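Local structure of putative phosphatase (Bacteroides thetaiotaomicron, 3KYA) at residues Q32-T43 with I60-V71. The protein is a putative phosphatase of unproven activity that binds zinc ions and carries an IPT/TIG domain of the E-set type. Sequence-based numbering, arbitrary orientation. Where two conformers were deposited one is given.
Sequences QKLLIYGENFGT and INVKSTYVYCFV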
loop_
_atom_site.group_PDB
_atom_site.type_symbol
_atom_site.label_atom_id
_atom_site.label_comp_id
_atom_site.label_asym_id
_atom_site.label_seq_id
_atom_site.Cartn_x
_atom_site.Cartn_y
_atom_site.Cartn_z
ATOM N N GLN A 32 -6.233 14.299 -10.184
ATOM C CA GLN A 32 -4.983 14.974 -9.835
ATOM C C GLN A 32 -5.250 16.460 -9.653
ATOM O O GLN A 32 -5.986 17.057 -10.442
ATOM C CB GLN A 32 -3.953 14.805 -10.962
ATOM C CG GLN A 32 -2.683 15.678 -10.864
ATOM C CD GLN A 32 -1.709 15.252 -9.767
ATOM O OE1 GLN A 32 -1.230 16.088 -8.965
ATOM N NE2 GLN A 32 -1.398 13.962 -9.733
ATOM N N LYS A 33 -4.649 17.052 -8.626
ATOM C CA LYS A 33 -4.725 18.487 -8.420
ATOM C C LYS A 33 -3.702 19.126 -9.369
ATOM O O LYS A 33 -2.521 18.746 -9.367
ATOM C CB LYS A 33 -4.426 18.814 -6.970
ATOM C CG LYS A 33 -4.756 20.201 -6.534
ATOM C CD LYS A 33 -4.723 20.303 -4.998
ATOM C CE LYS A 33 -5.868 19.506 -4.329
ATOM N NZ LYS A 33 -5.979 19.686 -2.840
ATOM N N LEU A 34 -4.154 20.084 -10.173
ATOM C CA LEU A 34 -3.315 20.772 -11.154
ATOM C C LEU A 34 -3.220 22.266 -10.855
ATOM O O LEU A 34 -4.235 22.937 -10.611
ATOM C CB LEU A 34 -3.887 20.565 -12.566
ATOM C CG LEU A 34 -3.194 21.249 -13.740
ATOM C CD1 LEU A 34 -1.817 20.605 -13.995
ATOM C CD2 LEU A 34 -4.086 21.172 -14.981
ATOM N N LEU A 35 -1.994 22.776 -10.900
ATOM C CA LEU A 35 -1.688 24.177 -10.661
ATOM C C LEU A 35 -1.343 24.813 -12.000
ATOM O O LEU A 35 -0.418 24.363 -12.687
ATOM C CB LEU A 35 -0.515 24.309 -9.676
ATOM C CG LEU A 35 0.078 25.702 -9.440
ATOM C CD1 LEU A 35 -0.973 26.704 -8.973
ATOM C CD2 LEU A 35 1.269 25.675 -8.440
ATOM N N ILE A 36 -2.108 25.831 -12.382
ATOM C CA ILE A 36 -1.913 26.532 -13.642
ATOM C C ILE A 36 -1.430 27.956 -13.376
ATOM O O ILE A 36 -2.077 28.726 -12.661
ATOM C CB ILE A 36 -3.223 26.571 -14.489
ATOM C CG1 ILE A 36 -3.726 25.161 -14.816
ATOM C CG2 ILE A 36 -3.001 27.372 -15.782
ATOM C CD1 ILE A 36 -5.203 25.130 -15.282
ATOM N N TYR A 37 -0.268 28.302 -13.940
ATOM C CA TYR A 37 0.299 29.648 -13.817
ATOM C C TYR A 37 -0.034 30.503 -15.029
ATOM O O TYR A 37 -0.103 30.007 -16.162
ATOM C CB TYR A 37 1.827 29.587 -13.714
ATOM C CG TYR A 37 2.376 29.029 -12.428
ATOM C CD1 TYR A 37 2.485 29.834 -11.307
ATOM C CD2 TYR A 37 2.806 27.706 -12.333
ATOM C CE1 TYR A 37 3.005 29.350 -10.125
ATOM C CE2 TYR A 37 3.340 27.209 -11.143
ATOM C CZ TYR A 37 3.434 28.042 -10.041
ATOM O OH TYR A 37 3.950 27.599 -8.840
ATOM N N GLY A 38 -0.200 31.795 -14.805
ATOM C CA GLY A 38 -0.514 32.707 -15.893
ATOM C C GLY A 38 -0.753 34.140 -15.471
ATOM O O GLY A 38 -0.163 34.630 -14.507
ATOM N N GLU A 39 -1.628 34.815 -16.206
ATOM C CA GLU A 39 -1.940 36.208 -15.941
ATOM C C GLU A 39 -3.385 36.518 -16.222
ATOM O O GLU A 39 -3.983 35.930 -17.119
ATOM C CB GLU A 39 -1.113 37.119 -16.858
ATOM C CG GLU A 39 0.373 37.004 -16.683
ATOM C CD GLU A 39 1.126 37.889 -17.668
ATOM O OE1 GLU A 39 0.964 37.695 -18.897
ATOM O OE2 GLU A 39 1.886 38.764 -17.207
ATOM N N ASN A 40 -3.916 37.456 -15.449
ATOM C CA ASN A 40 -5.242 38.027 -15.640
ATOM C C ASN A 40 -6.376 37.047 -15.322
ATOM O O ASN A 40 -7.391 37.028 -16.017
ATOM C CB ASN A 40 -5.355 38.578 -17.081
ATOM C CG ASN A 40 -6.424 39.636 -17.235
ATOM O OD1 ASN A 40 -6.769 40.327 -16.288
ATOM N ND2 ASN A 40 -6.933 39.791 -18.460
ATOM N N PHE A 41 -6.192 36.246 -14.272
ATOM C CA PHE A 41 -7.210 35.282 -13.857
ATOM C C PHE A 41 -8.213 35.866 -12.867
ATOM O O PHE A 41 -9.280 35.274 -12.632
ATOM C CB PHE A 41 -6.591 34.048 -13.193
ATOM C CG PHE A 41 -5.655 33.260 -14.066
ATOM C CD1 PHE A 41 -5.952 33.002 -15.401
ATOM C CD2 PHE A 41 -4.537 32.667 -13.513
ATOM C CE1 PHE A 41 -5.098 32.246 -16.183
ATOM C CE2 PHE A 41 -3.692 31.892 -14.288
ATOM C CZ PHE A 41 -3.983 31.683 -15.628
ATOM N N GLY A 42 -7.891 37.010 -12.275
ATOM C CA GLY A 42 -8.772 37.586 -11.263
ATOM C C GLY A 42 -8.669 36.783 -9.968
ATOM O O GLY A 42 -7.829 35.895 -9.850
ATOM N N THR A 43 -9.530 37.094 -9.001
ATOM C CA THR A 43 -9.483 36.453 -7.680
ATOM C C THR A 43 -10.759 35.687 -7.274
ATOM O O THR A 43 -10.905 35.294 -6.113
ATOM C CB THR A 43 -9.205 37.510 -6.602
ATOM O OG1 THR A 43 -10.240 38.511 -6.630
ATOM C CG2 THR A 43 -7.838 38.181 -6.818
ATOM N N ILE A 60 -10.782 25.000 -8.009
ATOM C CA ILE A 60 -10.604 25.003 -6.557
ATOM C C ILE A 60 -10.326 26.383 -5.973
ATOM O O ILE A 60 -10.943 26.783 -4.999
ATOM C CB ILE A 60 -9.435 24.055 -6.172
ATOM C CG1 ILE A 60 -9.677 22.636 -6.696
ATOM C CG2 ILE A 60 -9.201 23.999 -4.651
ATOM C CD1 ILE A 60 -8.435 21.733 -6.653
ATOM N N ASN A 61 -9.411 27.121 -6.595
ATOM C CA ASN A 61 -8.975 28.408 -6.072
ATOM C C ASN A 61 -8.369 29.217 -7.210
ATOM O O ASN A 61 -7.694 28.662 -8.065
ATOM C CB ASN A 61 -7.946 28.169 -4.957
ATOM C CG ASN A 61 -7.549 29.435 -4.223
ATOM O OD1 ASN A 61 -8.269 30.437 -4.230
ATOM N ND2 ASN A 61 -6.395 29.387 -3.563
ATOM N N VAL A 62 -8.628 30.521 -7.213
ATOM C CA VAL A 62 -8.169 31.434 -8.265
ATOM C C VAL A 62 -7.517 32.638 -7.608
ATOM O O VAL A 62 -8.173 33.312 -6.796
ATOM C CB VAL A 62 -9.364 31.936 -9.118
ATOM C CG1 VAL A 62 -8.909 32.936 -10.194
ATOM C CG2 VAL A 62 -10.103 30.767 -9.749
ATOM N N LYS A 63 -6.255 32.921 -7.938
ATOM C CA LYS A 63 -5.539 34.041 -7.309
ATOM C C LYS A 63 -4.668 34.891 -8.250
ATOM O O LYS A 63 -3.463 35.031 -8.037
ATOM C CB LYS A 63 -4.692 33.523 -6.143
ATOM C CG LYS A 63 -5.502 33.082 -4.925
ATOM C CD LYS A 63 -6.283 34.258 -4.310
ATOM C CE LYS A 63 -7.068 33.858 -3.044
ATOM N NZ LYS A 63 -8.220 32.959 -3.318
ATOM N N SER A 64 -5.284 35.428 -9.299
ATOM C CA SER A 64 -4.627 36.399 -10.190
ATOM C C SER A 64 -3.615 35.805 -11.171
ATOM O O SER A 64 -3.810 35.877 -12.391
ATOM C CB SER A 64 -3.961 37.485 -9.336
ATOM O OG SER A 64 -4.849 37.925 -8.313
ATOM N N THR A 65 -2.534 35.240 -10.645
ATOM C CA THR A 65 -1.518 34.607 -11.478
ATOM C C THR A 65 -1.477 33.093 -11.398
ATOM O O THR A 65 -0.600 32.474 -12.000
ATOM C CB THR A 65 -0.129 35.166 -11.132
ATOM O OG1 THR A 65 0.126 34.971 -9.736
ATOM C CG2 THR A 65 -0.081 36.619 -11.467
ATOM N N TYR A 66 -2.411 32.476 -10.672
ATOM C CA TYR A 66 -2.487 31.018 -10.659
ATOM C C TYR A 66 -3.912 30.528 -10.398
ATOM O O TYR A 66 -4.716 31.233 -9.793
ATOM C CB TYR A 66 -1.520 30.391 -9.644
ATOM C CG TYR A 66 -1.786 30.686 -8.179
ATOM C CD1 TYR A 66 -2.652 29.882 -7.441
ATOM C CD2 TYR A 66 -1.116 31.717 -7.512
ATOM C CE1 TYR A 66 -2.900 30.127 -6.094
ATOM C CE2 TYR A 66 -1.354 31.964 -6.139
ATOM C CZ TYR A 66 -2.255 31.149 -5.448
ATOM O OH TYR A 66 -2.518 31.353 -4.113
ATOM N N VAL A 67 -4.203 29.346 -10.913
ATOM C CA VAL A 67 -5.476 28.674 -10.694
ATOM C C VAL A 67 -5.213 27.228 -10.346
ATOM O O VAL A 67 -4.388 26.571 -10.988
ATOM C CB VAL A 67 -6.387 28.710 -11.949
ATOM C CG1 VAL A 67 -7.686 27.917 -11.707
ATOM C CG2 VAL A 67 -6.710 30.141 -12.337
ATOM N N TYR A 68 -5.914 26.730 -9.325
ATOM C CA TYR A 68 -5.865 25.319 -8.968
ATOM C C TYR A 68 -7.164 24.674 -9.430
ATOM O O TYR A 68 -8.237 25.259 -9.239
ATOM C CB TYR A 68 -5.779 25.098 -7.470
ATOM C CG TYR A 68 -4.420 25.245 -6.847
ATOM C CD1 TYR A 68 -3.505 24.202 -6.887
ATOM C CD2 TYR A 68 -4.074 26.395 -6.158
ATOM C CE1 TYR A 68 -2.253 24.320 -6.277
ATOM C CE2 TYR A 68 -2.829 26.525 -5.543
ATOM C CZ TYR A 68 -1.924 25.481 -5.615
ATOM O OH TYR A 68 -0.690 25.607 -5.001
ATOM N N CYS A 69 -7.058 23.489 -10.020
ATOM C CA CYS A 69 -8.229 22.728 -10.455
ATOM C C CYS A 69 -7.949 21.229 -10.357
ATOM O O CYS A 69 -6.815 20.804 -10.067
ATOM C CB CYS A 69 -8.599 23.111 -11.888
ATOM S SG CYS A 69 -7.370 22.596 -13.120
ATOM N N PHE A 70 -8.985 20.421 -10.548
ATOM C CA PHE A 70 -8.831 18.967 -10.582
ATOM C C PHE A 70 -8.872 18.471 -12.014
ATOM O O PHE A 70 -9.740 18.887 -12.799
ATOM C CB PHE A 70 -9.962 18.266 -9.826
ATOM C CG PHE A 70 -9.856 18.370 -8.331
ATOM C CD1 PHE A 70 -8.821 17.734 -7.655
ATOM C CD2 PHE A 70 -10.818 19.056 -7.591
ATOM C CE1 PHE A 70 -8.732 17.806 -6.265
ATOM C CE2 PHE A 70 -10.733 19.130 -6.193
ATOM C CZ PHE A 70 -9.696 18.506 -5.539
ATOM N N VAL A 71 -7.964 17.559 -12.360
ATOM C CA VAL A 71 -7.963 16.964 -13.696
ATOM C C VAL A 71 -9.206 16.081 -13.867
ATOM O O VAL A 71 -9.437 15.164 -13.089
ATOM C CB VAL A 71 -6.702 16.128 -13.946
ATOM C CG1 VAL A 71 -6.768 15.396 -15.299
ATOM C CG2 VAL A 71 -5.447 17.025 -13.849
HETATM O O HOH W 1 -9.922 35.122 -3.782
#
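With chi1 at 172° the L35 branch lies trans to its own backbone N, while Y68 turns its ring beside its N (chi1 -81°); together these torsions set L35 CD1 over the centre of the Y68 ring face, 3.8 Å from the centroid, a CH-pi contact. The same methyl also meets Y66 CB at 3.8 Å. The F41 ring packs against V67, whose CG2 sits over one face, 3.5 Å from F41 CD2, while Y66 N lies at the ring edge. Strands 33-39 and 66-70 run antiparallel in the sheet of the IPT/TIG domain. L34 with C69 and I36 with V67 are hydrogen-bonded pairs; L34 N to C69 O is nearly straight (2.8 Å, 177°). L34, I36, V67 and C69 form the buried face, where C69 SG touches L34 CD2 and I36 CD1, each at 4.0 Å, and I52, I80 and I82 of the facing strands pack against it. K33, L35, Y37, Y66, Y68 and F70 line the other face, where the Y68 hydroxyl bonds to D338 of the second subunit. After G38 N bonds to T65 O, F41 N reaches S64 O in the carbonyl plane, on a lone pair. I60 and N61, both opposite Y68, make a classic beta bulge. Backbone bonds thus hold the two segments together, the sulfur contacts of C69 and the F41-V67 contact lie in the sandwich interior, and L35 and Y68 meet on the other face, part of which, with K33, L35, Y37 and Y68, packs on the second subunit.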